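Local coordinates for protein copper-transporting ATPase PAA2, chloroplastic (Arabidopsis thaliana, PDB 5LBK) that transports copper across the chloroplast thylakoid membrane at the expense of ATP, the chain here being its nucleotide-binding (N) domain, at residues 80-83 / 87-90. Residues are numbered along the deposited sequence; the frame is centred on the assembly and turned at random.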
ATOM      1  N   TRP A  80      -1.673   8.814   7.602  1.00 23.60           N
ATOM      2  CA  TRP A  80      -2.085   9.524   6.395  1.00 29.59           C
ATOM      3  C   TRP A  80      -2.970   8.653   5.526  1.00 22.85           C
ATOM      4  O   TRP A  80      -4.004   9.123   5.027  1.00 22.90           O
ATOM      5  CB  TRP A  80      -0.849   9.999   5.635  1.00 23.86           C
ATOM      6  CG  TRP A  80      -1.172  10.794   4.401  1.00 21.89           C
ATOM      7  CD1 TRP A  80      -1.377  12.137   4.326  1.00 24.69           C
ATOM      8  CD2 TRP A  80      -1.271  10.295   3.053  1.00 24.73           C
ATOM      9  NE1 TRP A  80      -1.606  12.507   3.015  1.00 27.61           N
ATOM     10  CE2 TRP A  80      -1.555  11.391   2.220  1.00 27.35           C
ATOM     11  CE3 TRP A  80      -1.136   9.009   2.466  1.00 26.92           C
ATOM     12  CZ2 TRP A  80      -1.742  11.254   0.839  1.00 30.19           C
ATOM     13  CZ3 TRP A  80      -1.334   8.889   1.096  1.00 26.54           C
ATOM     14  CH2 TRP A  80      -1.604   9.994   0.307  1.00 27.46           C
ATOM     15  N   VAL A  81      -2.621   7.351   5.374  1.00 22.75           N
ATOM     16  CA  VAL A  81      -3.478   6.432   4.624  1.00 21.06           C
ATOM     17  C   VAL A  81      -4.812   6.310   5.323  1.00 23.13           C
ATOM     18  O   VAL A  81      -5.878   6.392   4.697  1.00 21.11           O
ATOM     19  CB  VAL A  81      -2.789   5.065   4.456  1.00 16.61           C
ATOM     20  CG1 VAL A  81      -3.722   4.042   3.868  1.00 24.89           C
ATOM     21  CG2 VAL A  81      -1.574   5.207   3.516  1.00 20.50           C
ATOM     22  N   SER A  82      -4.775   6.098   6.643  1.00 23.87           N
ATOM     23  CA  SER A  82      -6.013   5.919   7.374  1.00 26.72           C
ATOM     24  C   SER A  82      -6.896   7.143   7.242  1.00 28.24           C
ATOM     25  O   SER A  82      -8.126   7.032   7.090  1.00 25.31           O
ATOM     26  CB  SER A  82      -5.677   5.629   8.829  1.00 27.39           C
ATOM     27  OG  SER A  82      -6.834   5.548   9.599  1.00 35.99           O
ATOM     28  N   ASP A  83      -6.285   8.326   7.262  1.00 25.68           N
ATOM     29  CA  ASP A  83      -7.052   9.572   7.240  1.00 27.40           C
ATOM     30  C   ASP A  83      -7.671   9.857   5.879  1.00 29.71           C
ATOM     31  O   ASP A  83      -8.552  10.703   5.775  1.00 30.90           O
ATOM     32  CB  ASP A  83      -6.153  10.776   7.617  1.00 31.18           C
ATOM     33  CG  ASP A  83      -5.896  10.884   9.124  1.00 42.85           C
ATOM     34  OD1 ASP A  83      -6.624  10.227   9.924  1.00 33.83           O
ATOM     35  OD2 ASP A  83      -4.947  11.614   9.511  1.00 30.99           O
ATOM     36  N   LYS A  87     -14.129   5.340   5.711  1.00 34.67           N
ATOM     37  CA  LYS A  87     -14.224   4.019   6.317  1.00 34.43           C
ATOM     38  C   LYS A  87     -12.964   3.760   7.129  1.00 31.80           C
ATOM     39  O   LYS A  87     -11.862   3.848   6.587  1.00 30.00           O
ATOM     40  CB  LYS A  87     -14.379   2.958   5.232  1.00 35.97           C
ATOM     41  CG  LYS A  87     -14.419   1.512   5.737  1.00 44.74           C
ATOM     42  CD  LYS A  87     -15.733   1.193   6.412  1.00 54.04           C
ATOM     43  CE  LYS A  87     -15.758  -0.228   6.916  1.00 60.60           C
ATOM     44  NZ  LYS A  87     -17.082  -0.507   7.519  1.00 71.24           N
ATOM     45  N   LYS A  88     -13.126   3.395   8.414  1.00 32.06           N
ATOM     46  CA  LYS A  88     -12.020   3.129   9.328  1.00 31.15           C
ATOM     47  C   LYS A  88     -12.012   1.650   9.691  1.00 35.64           C
ATOM     48  O   LYS A  88     -13.064   1.012   9.764  1.00 36.92           O
ATOM     49  CB  LYS A  88     -12.135   3.957  10.632  1.00 37.46           C
ATOM     50  CG  LYS A  88     -12.386   5.439  10.446  1.00 45.32           C
ATOM     51  CD  LYS A  88     -11.235   6.159   9.769  1.00 29.85           C
ATOM     52  CE  LYS A  88     -11.603   7.575   9.495  1.00 36.66           C
ATOM     53  NZ  LYS A  88     -10.608   8.208   8.582  1.00 28.50           N
ATOM     54  N   ASN A  89     -10.830   1.114   9.954  1.00 28.71           N
ATOM     55  CA  ASN A  89     -10.721  -0.286  10.318  1.00 29.31           C
ATOM     56  C   ASN A  89     -11.057  -0.565  11.782  1.00 33.57           C
ATOM     57  O   ASN A  89     -10.752   0.224  12.677  1.00 38.66           O
ATOM     58  CB  ASN A  89      -9.311  -0.795  10.013  1.00 28.51           C
ATOM     59  CG  ASN A  89      -8.955  -0.678   8.544  1.00 42.98           C
ATOM     60  OD1 ASN A  89      -8.753   0.421   8.027  1.00 37.65           O
ATOM     61  ND2 ASN A  89      -8.874  -1.814   7.862  1.00 33.99           N
ATOM     62  N   ASP A  90     -11.681  -1.717  11.997  1.00 35.42           N
ATOM     63  CA  ASP A  90     -12.033  -2.209  13.287  1.00 39.57           C
ATOM     64  C   ASP A  90     -10.756  -2.209  14.103  1.00 35.06           C
ATOM     65  O   ASP A  90      -9.678  -2.463  13.602  1.00 33.58           O
ATOM     66  CB  ASP A  90     -12.424  -3.688  13.272  1.00 50.53           C
ATOM     67  CG  ASP A  90     -13.601  -3.996  12.437  1.00 77.88           C
ATOM     68  OD1 ASP A  90     -13.857  -3.324  11.439  1.00 88.58           O
ATOM     69  OD2 ASP A  90     -14.298  -4.962  12.779  1.00 86.80           O
TER
HETATM   70  O   HOH W   1      -9.218   4.520   6.729  1.00 27.68           O
HETATM   71  O   HOH W   2      -8.477   3.015   9.020  1.00 35.36           O
HETATM   72  O   HOH W   3      -8.335   7.998  10.260  1.00 37.09           O
HETATM   73  O   HOH W   4     -10.949  11.180   8.168  1.00 50.65           O
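Lys88 reaches back from the loop that leads on to helix 91-102 to the C-terminal turn of helix 78-84, where its NZ donates a hydrogen bond of 3.1 Å to Ser82 O. The ammonium comes from above the carbonyl plane, 35° out of it, with a C=O...N angle of 134°. A bend at chi2 (-65°) brings the end of the lysine chain to the helix; beyond it the aliphatic part runs extended, and CD passes alongside the serine hydroxyl, 4.4 Å from Ser82 OG. The same NZ also donates to Phe85 O, so one cation gathers two carbonyls near the helix C-terminus.

Water makes further links. One molecule takes a bond from Lys88 NZ at 2.8 Å, donates to Asp83 OD1 and meets Ser82 OG as well; the carboxylate OD1 itself stays 4.7 Å from Lys88 NZ, so the opposite charges meet through water rather than directly. Lys88 NZ donates to a second water at 3.0 Å. Another donates to both Ser82 O (2.8 Å) and Lys87 O, and a further one joins Ser82 OG to Asn89 N. Just beyond, Asn89 OD1 accepts from Ile128 N, tying the loop to strand 127-134 in the antiparallel sheet of the nucleotide-binding domain.

In this solvated surface contact, a lysine ammonium bound to carbonyls at and just past the helix end should interact favourably with the negative end of the helix dipole, while the nearby aspartate probably adds to that attraction through water.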